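Local coordinates for protein UDP-4-amino-4,6-dideoxy-N-acetyl-beta-L-altrosamine transaminase (Helicobacter pylori, PDB 2FNU) that transfers an amino group from glutamate to a UDP-linked keto sugar, using pyridoxal phosphate, in the second step of pseudaminic acid biosynthesis, at residues K317-Y320 with L324-Q327; G95-F100 with Q327-A332. All blocks are in the same frame, centred on the assembly; numbering follows the deposited sequence.

From the N terminus, the chain first lays down the edge strand 97-100, preceded by helix 86-93. Some 220 residues later it returns through 317-320. Contact 1 then closes a short loop of three residues, between the turn at 319-320 and helix 323-328. Contact 2 closes a very long loop, bringing 327-332 back onto 95-100. The small loop lies within the large one, and the two contacts share Gln327. They also touch directly. Ile319 CG2 packs on Phe100 CZ, and Tyr320 CB on Thr331 CG2. Together they tie helix 323-328 and its flanking loops to strand 97-100 at one edge of the seven-stranded sheet.

Contact 1: K317-Y320 with L324-Q327; sequences KPIY and LYQQ
Ile319 lays its CG2 methyl over one face of the Tyr325 ring. The methyl sits 3.7 Å from the ring centroid and 10° off the ring normal, a CH-pi contact over the centre of the ring. The first torsion of Ile319 (chi1 -68°) puts CG2 anti to the backbone N, and this branch does the touching. The two side chains extend alongside each other with their ends on the same side. At the base of the ring, Ile319 O comes within 3.5 Å of Tyr325 CD1. Tyr325 CB also packs on the backbone of Tyr320, 3.8 Å from its CA.

The Tyr320 ring leads away from the helix. Pro318 CB lies over one of its faces, toward the rim, and the Tyr320 OH is hydrogen-bonded to Glu338 and to Leu334 N. The Tyr325 OH is hydrogen-bonded to Asn89 on helix 86-93, and its side chain also touches Ala88 and Leu92 of that helix. On the more exposed side, the bent side chain of Gln326 folds back beside the carbonyl of Tyr320. A water lies 3.0 Å from Tyr320 O and also near Tyr325 O. It can donate to either carbonyl, more weakly to Tyr325 O, though other acceptors compete for its protons.

The turn lies near the active site. The Ile319 side chain is about 6 Å from that of the substrate-binding Tyr316 and about 8 Å from the bound cofactor. With a methyl on a ring face at its centre, the buried part of the contact is apolar, and water meets backbone carbonyls at its border. Both tyrosines have their hydroxyls paired elsewhere, which probably limits movement of each ring.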
ATOM      1  N   LYS B 317      -9.598   8.403  20.756  1.00 13.89           N
ATOM      2  CA  LYS B 317      -9.157   7.703  21.967  1.00 15.37           C
ATOM      3  C   LYS B 317      -7.659   7.954  22.178  1.00 14.79           C
ATOM      4  O   LYS B 317      -6.877   7.794  21.254  1.00 14.13           O
ATOM      5  CB  LYS B 317      -9.434   6.206  21.816  1.00 13.57           C
ATOM      6  CG  LYS B 317      -8.973   5.299  22.940  1.00 16.79           C
ATOM      7  CD  LYS B 317      -9.590   3.916  22.683  1.00 20.73           C
ATOM      8  CE  LYS B 317      -9.189   2.866  23.683  1.00 25.17           C
ATOM      9  NZ  LYS B 317     -10.005   1.631  23.407  1.00 24.08           N
ATOM     10  N   PRO B 318      -7.257   8.383  23.386  1.00 14.62           N
ATOM     11  CA  PRO B 318      -5.822   8.561  23.621  1.00 13.37           C
ATOM     12  C   PRO B 318      -5.068   7.287  23.274  1.00 13.88           C
ATOM     13  O   PRO B 318      -5.438   6.211  23.732  1.00 14.24           O
ATOM     14  CB  PRO B 318      -5.754   8.876  25.122  1.00 13.97           C
ATOM     15  CG  PRO B 318      -7.097   9.609  25.387  1.00 13.28           C
ATOM     16  CD  PRO B 318      -8.068   8.799  24.552  1.00 13.22           C
ATOM     17  N   ILE B 319      -4.015   7.402  22.466  1.00 12.22           N
ATOM     18  CA  ILE B 319      -3.348   6.221  21.916  1.00 12.58           C
ATOM     19  C   ILE B 319      -2.809   5.281  22.993  1.00 12.17           C
ATOM     20  O   ILE B 319      -2.838   4.052  22.841  1.00 13.66           O
ATOM     21  CB  ILE B 319      -2.237   6.630  20.911  1.00 12.64           C
ATOM     22  CG1 ILE B 319      -2.863   7.256  19.653  1.00 12.63           C
ATOM     23  CG2 ILE B 319      -1.347   5.456  20.546  1.00 12.91           C
ATOM     24  CD1 ILE B 319      -1.853   7.999  18.765  1.00 13.23           C
ATOM     25  N   TYR B 320      -2.345   5.862  24.093  1.00 11.30           N
ATOM     26  CA  TYR B 320      -1.746   5.040  25.176  1.00 11.75           C
ATOM     27  C   TYR B 320      -2.794   4.157  25.881  1.00 14.16           C
ATOM     28  O   TYR B 320      -2.421   3.299  26.677  1.00 16.09           O
ATOM     29  CB  TYR B 320      -1.001   5.926  26.188  1.00 15.53           C
ATOM     30  CG  TYR B 320      -1.886   6.993  26.822  1.00 14.04           C
ATOM     31  CD1 TYR B 320      -1.752   8.341  26.468  1.00 13.57           C
ATOM     32  CD2 TYR B 320      -2.874   6.651  27.748  1.00 13.44           C
ATOM     33  CE1 TYR B 320      -2.576   9.320  27.034  1.00 13.49           C
ATOM     34  CE2 TYR B 320      -3.716   7.633  28.315  1.00 15.69           C
ATOM     35  CZ  TYR B 320      -3.545   8.968  27.953  1.00 15.21           C
ATOM     36  OH  TYR B 320      -4.362   9.939  28.488  1.00 16.08           O
ATOM     37  N   LEU B 324      -2.186  -2.635  23.111  1.00 15.04           N
ATOM     38  CA  LEU B 324      -0.797  -2.743  22.713  1.00 14.35           C
ATOM     39  C   LEU B 324       0.076  -1.807  23.535  1.00 14.60           C
ATOM     40  O   LEU B 324       1.145  -2.199  23.990  1.00 15.82           O
ATOM     41  CB  LEU B 324      -0.637  -2.439  21.223  1.00 16.85           C
ATOM     42  CG  LEU B 324       0.792  -2.380  20.667  1.00 22.96           C
ATOM     43  CD1 LEU B 324       1.525  -3.720  20.801  1.00 23.60           C
ATOM     44  CD2 LEU B 324       0.739  -1.931  19.226  1.00 22.55           C
ATOM     45  N   TYR B 325      -0.387  -0.566  23.694  1.00 14.77           N
ATOM     46  CA  TYR B 325       0.423   0.459  24.349  1.00 15.53           C
ATOM     47  C   TYR B 325       0.446   0.242  25.862  1.00 16.10           C
ATOM     48  O   TYR B 325       1.478   0.462  26.502  1.00 17.30           O
ATOM     49  CB  TYR B 325      -0.074   1.868  23.957  1.00 14.65           C
ATOM     50  CG  TYR B 325       0.243   2.129  22.508  1.00 13.47           C
ATOM     51  CD1 TYR B 325      -0.595   1.657  21.490  1.00 14.19           C
ATOM     52  CD2 TYR B 325       1.423   2.782  22.149  1.00 13.68           C
ATOM     53  CE1 TYR B 325      -0.267   1.841  20.142  1.00 12.87           C
ATOM     54  CE2 TYR B 325       1.755   2.998  20.788  1.00 13.06           C
ATOM     55  CZ  TYR B 325       0.903   2.511  19.805  1.00 12.78           C
ATOM     56  OH  TYR B 325       1.237   2.693  18.467  1.00 14.98           O
ATOM     57  N   GLN B 326      -0.673  -0.239  26.404  1.00 16.55           N
ATOM     58  CA  GLN B 326      -0.737  -0.622  27.822  1.00 17.91           C
ATOM     59  C   GLN B 326       0.221  -1.763  28.148  1.00 18.47           C
ATOM     60  O   GLN B 326       0.819  -1.785  29.227  1.00 20.56           O
ATOM     61  CB  GLN B 326      -2.156  -1.048  28.191  1.00 19.33           C
ATOM     62  CG  GLN B 326      -3.135   0.094  28.283  1.00 20.86           C
ATOM     63  CD  GLN B 326      -2.849   1.020  29.450  1.00 39.83           C
ATOM     64  OE1 GLN B 326      -2.620   2.220  29.270  1.00 41.67           O
ATOM     65  NE2 GLN B 326      -2.849   0.466  30.659  1.00 36.12           N
ATOM     66  N   GLN B 327       0.349  -2.725  27.239  1.00 16.50           N
ATOM     67  CA  GLN B 327       1.258  -3.846  27.486  1.00 20.81           C
ATOM     68  C   GLN B 327       2.735  -3.448  27.312  1.00 22.32           C
ATOM     69  O   GLN B 327       3.606  -3.894  28.067  1.00 21.72           O
ATOM     70  CB  GLN B 327       0.885  -5.054  26.619  1.00 23.69           C
ATOM     71  CG  GLN B 327       1.516  -6.395  27.069  1.00 33.61           C
ATOM     72  CD  GLN B 327       1.290  -6.747  28.566  1.00 41.72           C
ATOM     73  OE1 GLN B 327       0.153  -6.824  29.051  1.00 30.45           O
ATOM     74  NE2 GLN B 327       2.390  -6.982  29.289  1.00 43.84           N
TER
HETATM   75  O   HOH W   1       0.337   2.863  27.832  1.00 26.38           O

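Contact 2: G95-F100 with Q327-A332; sequences GYTPVF and QLFNTA
Phe329 pushes its ring against the start of strand 97-100, where Thr97 and Pro98 receive it. This is the tight part of the contact. Thr97 CG2 lies 3.6 Å from Phe329 CE2, while Thr97 OG1 is a little farther from the same carbon, at 4.0 Å. With OG1 of Thr97 anti to the carbonyl carbon (chi1 -68°), the methyl is turned to the ring. Thr97 and Phe329 reach past one another head to tail. Pro98 meets the tip of the ring beside Thr97, with CD 3.9 Å from Phe329 CZ. The proline side chain stands roughly square to that of the phenylalanine. Both Thr97 CG2 and Pro98 CD approach the ring obliquely. One face of the ring lies against CB of its own neighbour, Leu328, toward the rim. Leu92 of helix 86-93 touches Pro98, Leu328 and Phe329, so that helix forms part of the same apolar cluster.

The second half of the contact is looser. The side chains of Phe100 and Thr331 both set out toward the other segment, yet Phe100 CD1 and Thr331 CG2 come no closer than 4.4 Å. Phe100 also packs on Pro81. Asn330, between the two touching residues of its segment, is exposed.

Phe329 is the first residue to leave helical geometry after helix 323-328, and its ring meets the strand just where the chain turns out of the helix. Strand 97-100 lies at one edge of the mixed seven-stranded sheet, which is typical of the large domain of fold-type I pyridoxal-phosphate enzymes, to which the DegT/DnrJ/EryC1 aminotransferases belong.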
ATOM      1  N   GLY B  95      11.018   1.172  15.220  1.00 13.11           N
ATOM      2  CA  GLY B  95      11.941   0.935  16.339  1.00 13.05           C
ATOM      3  C   GLY B  95      11.827   1.949  17.458  1.00 16.30           C
ATOM      4  O   GLY B  95      12.508   1.817  18.487  1.00 16.11           O
ATOM      5  N   TYR B  96      10.972   2.952  17.274  1.00 14.74           N
ATOM      6  CA  TYR B  96      10.888   4.063  18.228  1.00 13.49           C
ATOM      7  C   TYR B  96       9.867   3.867  19.334  1.00 15.46           C
ATOM      8  O   TYR B  96       8.812   3.256  19.132  1.00 17.64           O
ATOM      9  CB  TYR B  96      10.584   5.380  17.479  1.00 14.58           C
ATOM     10  CG  TYR B  96      11.747   5.809  16.611  1.00 13.17           C
ATOM     11  CD1 TYR B  96      11.751   5.569  15.237  1.00 15.04           C
ATOM     12  CD2 TYR B  96      12.887   6.419  17.177  1.00 11.80           C
ATOM     13  CE1 TYR B  96      12.845   5.937  14.443  1.00 14.17           C
ATOM     14  CE2 TYR B  96      13.977   6.796  16.382  1.00 14.74           C
ATOM     15  CZ  TYR B  96      13.959   6.553  15.026  1.00 13.01           C
ATOM     16  OH  TYR B  96      15.047   6.911  14.261  1.00 14.96           O
ATOM     17  N   THR B  97      10.188   4.404  20.509  1.00 14.11           N
ATOM     18  CA  THR B  97       9.249   4.484  21.631  1.00 13.40           C
ATOM     19  C   THR B  97       8.577   5.852  21.602  1.00 14.28           C
ATOM     20  O   THR B  97       9.270   6.866  21.660  1.00 15.09           O
ATOM     21  CB  THR B  97      10.011   4.325  22.956  1.00 15.57           C
ATOM     22  OG1 THR B  97      10.508   2.987  23.051  1.00 18.36           O
ATOM     23  CG2 THR B  97       9.111   4.616  24.162  1.00 16.50           C
ATOM     24  N   PRO B  98       7.235   5.892  21.468  1.00 13.96           N
ATOM     25  CA  PRO B  98       6.511   7.169  21.546  1.00 14.13           C
ATOM     26  C   PRO B  98       6.513   7.688  22.968  1.00 15.97           C
ATOM     27  O   PRO B  98       6.305   6.919  23.906  1.00 17.47           O
ATOM     28  CB  PRO B  98       5.084   6.814  21.119  1.00 16.61           C
ATOM     29  CG  PRO B  98       4.951   5.348  21.412  1.00 23.73           C
ATOM     30  CD  PRO B  98       6.336   4.745  21.228  1.00 16.23           C
ATOM     31  N   VAL B  99       6.714   8.998  23.110  1.00 14.62           N
ATOM     32  CA  VAL B  99       6.603   9.659  24.397  1.00 14.52           C
ATOM     33  C   VAL B  99       5.471  10.661  24.274  1.00 13.17           C
ATOM     34  O   VAL B  99       5.577  11.617  23.520  1.00 13.56           O
ATOM     35  CB  VAL B  99       7.937  10.336  24.767  1.00 14.16           C
ATOM     36  CG1 VAL B  99       7.828  11.058  26.104  1.00 16.59           C
ATOM     37  CG2 VAL B  99       9.043   9.284  24.819  1.00 15.83           C
ATOM     38  N   PHE B 100       4.363  10.416  24.967  1.00 14.41           N
ATOM     39  CA  PHE B 100       3.148  11.208  24.740  1.00 14.01           C
ATOM     40  C   PHE B 100       3.121  12.514  25.536  1.00 13.54           C
ATOM     41  O   PHE B 100       3.274  12.504  26.756  1.00 14.16           O
ATOM     42  CB  PHE B 100       1.894  10.365  25.041  1.00 12.41           C
ATOM     43  CG  PHE B 100       1.725   9.209  24.093  1.00 13.38           C
ATOM     44  CD1 PHE B 100       1.947   7.903  24.506  1.00 13.81           C
ATOM     45  CD2 PHE B 100       1.394   9.446  22.762  1.00 12.62           C
ATOM     46  CE1 PHE B 100       1.809   6.832  23.588  1.00 12.68           C
ATOM     47  CE2 PHE B 100       1.243   8.382  21.846  1.00 14.57           C
ATOM     48  CZ  PHE B 100       1.448   7.079  22.270  1.00 14.35           C
ATOM     49  N   GLN B 327       0.349  -2.725  27.239  1.00 16.50           N
ATOM     50  CA  GLN B 327       1.258  -3.846  27.486  1.00 20.81           C
ATOM     51  C   GLN B 327       2.735  -3.448  27.312  1.00 22.32           C
ATOM     52  O   GLN B 327       3.606  -3.894  28.067  1.00 21.72           O
ATOM     53  CB  GLN B 327       0.885  -5.054  26.619  1.00 23.69           C
ATOM     54  CG  GLN B 327       1.516  -6.395  27.069  1.00 33.61           C
ATOM     55  CD  GLN B 327       1.290  -6.747  28.566  1.00 41.72           C
ATOM     56  OE1 GLN B 327       0.153  -6.824  29.051  1.00 30.45           O
ATOM     57  NE2 GLN B 327       2.390  -6.982  29.289  1.00 43.84           N
ATOM     58  N   LEU B 328       3.028  -2.588  26.342  1.00 17.09           N
ATOM     59  CA  LEU B 328       4.410  -2.198  26.106  1.00 17.80           C
ATOM     60  C   LEU B 328       4.948  -1.157  27.082  1.00 19.29           C
ATOM     61  O   LEU B 328       6.145  -1.163  27.407  1.00 21.29           O
ATOM     62  CB  LEU B 328       4.588  -1.680  24.670  1.00 17.63           C
ATOM     63  CG  LEU B 328       4.458  -2.662  23.510  1.00 20.82           C
ATOM     64  CD1 LEU B 328       4.524  -1.911  22.193  1.00 23.07           C
ATOM     65  CD2 LEU B 328       5.529  -3.736  23.569  1.00 29.51           C
ATOM     66  N   PHE B 329       4.078  -0.258  27.540  1.00 18.22           N
ATOM     67  CA  PHE B 329       4.527   0.925  28.278  1.00 19.58           C
ATOM     68  C   PHE B 329       3.711   1.129  29.553  1.00 20.93           C
ATOM     69  O   PHE B 329       2.623   0.577  29.686  1.00 24.12           O
ATOM     70  CB  PHE B 329       4.428   2.166  27.365  1.00 21.23           C
ATOM     71  CG  PHE B 329       5.056   1.975  25.998  1.00 19.79           C
ATOM     72  CD1 PHE B 329       4.264   1.879  24.855  1.00 22.84           C
ATOM     73  CD2 PHE B 329       6.435   1.876  25.854  1.00 23.40           C
ATOM     74  CE1 PHE B 329       4.840   1.698  23.584  1.00 22.69           C
ATOM     75  CE2 PHE B 329       7.016   1.692  24.599  1.00 20.09           C
ATOM     76  CZ  PHE B 329       6.224   1.599  23.462  1.00 23.06           C
ATOM     77  N   ASN B 330       4.233   1.913  30.491  1.00 24.26           N
ATOM     78  CA  ASN B 330       3.463   2.276  31.682  1.00 31.90           C
ATOM     79  C   ASN B 330       3.148   3.755  31.598  1.00 33.31           C
ATOM     80  O   ASN B 330       3.870   4.592  32.157  1.00 34.61           O
ATOM     81  CB  ASN B 330       4.233   1.953  32.974  1.00 34.03           C
ATOM     82  N   THR B 331       2.084   4.081  30.869  1.00 31.64           N
ATOM     83  CA  THR B 331       1.762   5.477  30.606  1.00 27.43           C
ATOM     84  C   THR B 331       0.709   5.962  31.573  1.00 21.13           C
ATOM     85  O   THR B 331      -0.428   5.481  31.550  1.00 26.20           O
ATOM     86  CB  THR B 331       1.223   5.680  29.179  1.00 26.16           C
ATOM     87  OG1 THR B 331       1.973   4.868  28.268  1.00 27.77           O
ATOM     88  CG2 THR B 331       1.337   7.148  28.774  1.00 22.16           C
ATOM     89  N   ALA B 332       1.087   6.914  32.414  1.00 22.62           N
ATOM     90  CA  ALA B 332       0.105   7.582  33.252  1.00 22.26           C
ATOM     91  C   ALA B 332      -0.855   8.340  32.317  1.00 20.94           C
ATOM     92  O   ALA B 332      -0.403   9.012  31.386  1.00 21.08           O
ATOM     93  CB  ALA B 332       0.791   8.539  34.201  1.00 25.20           C
TER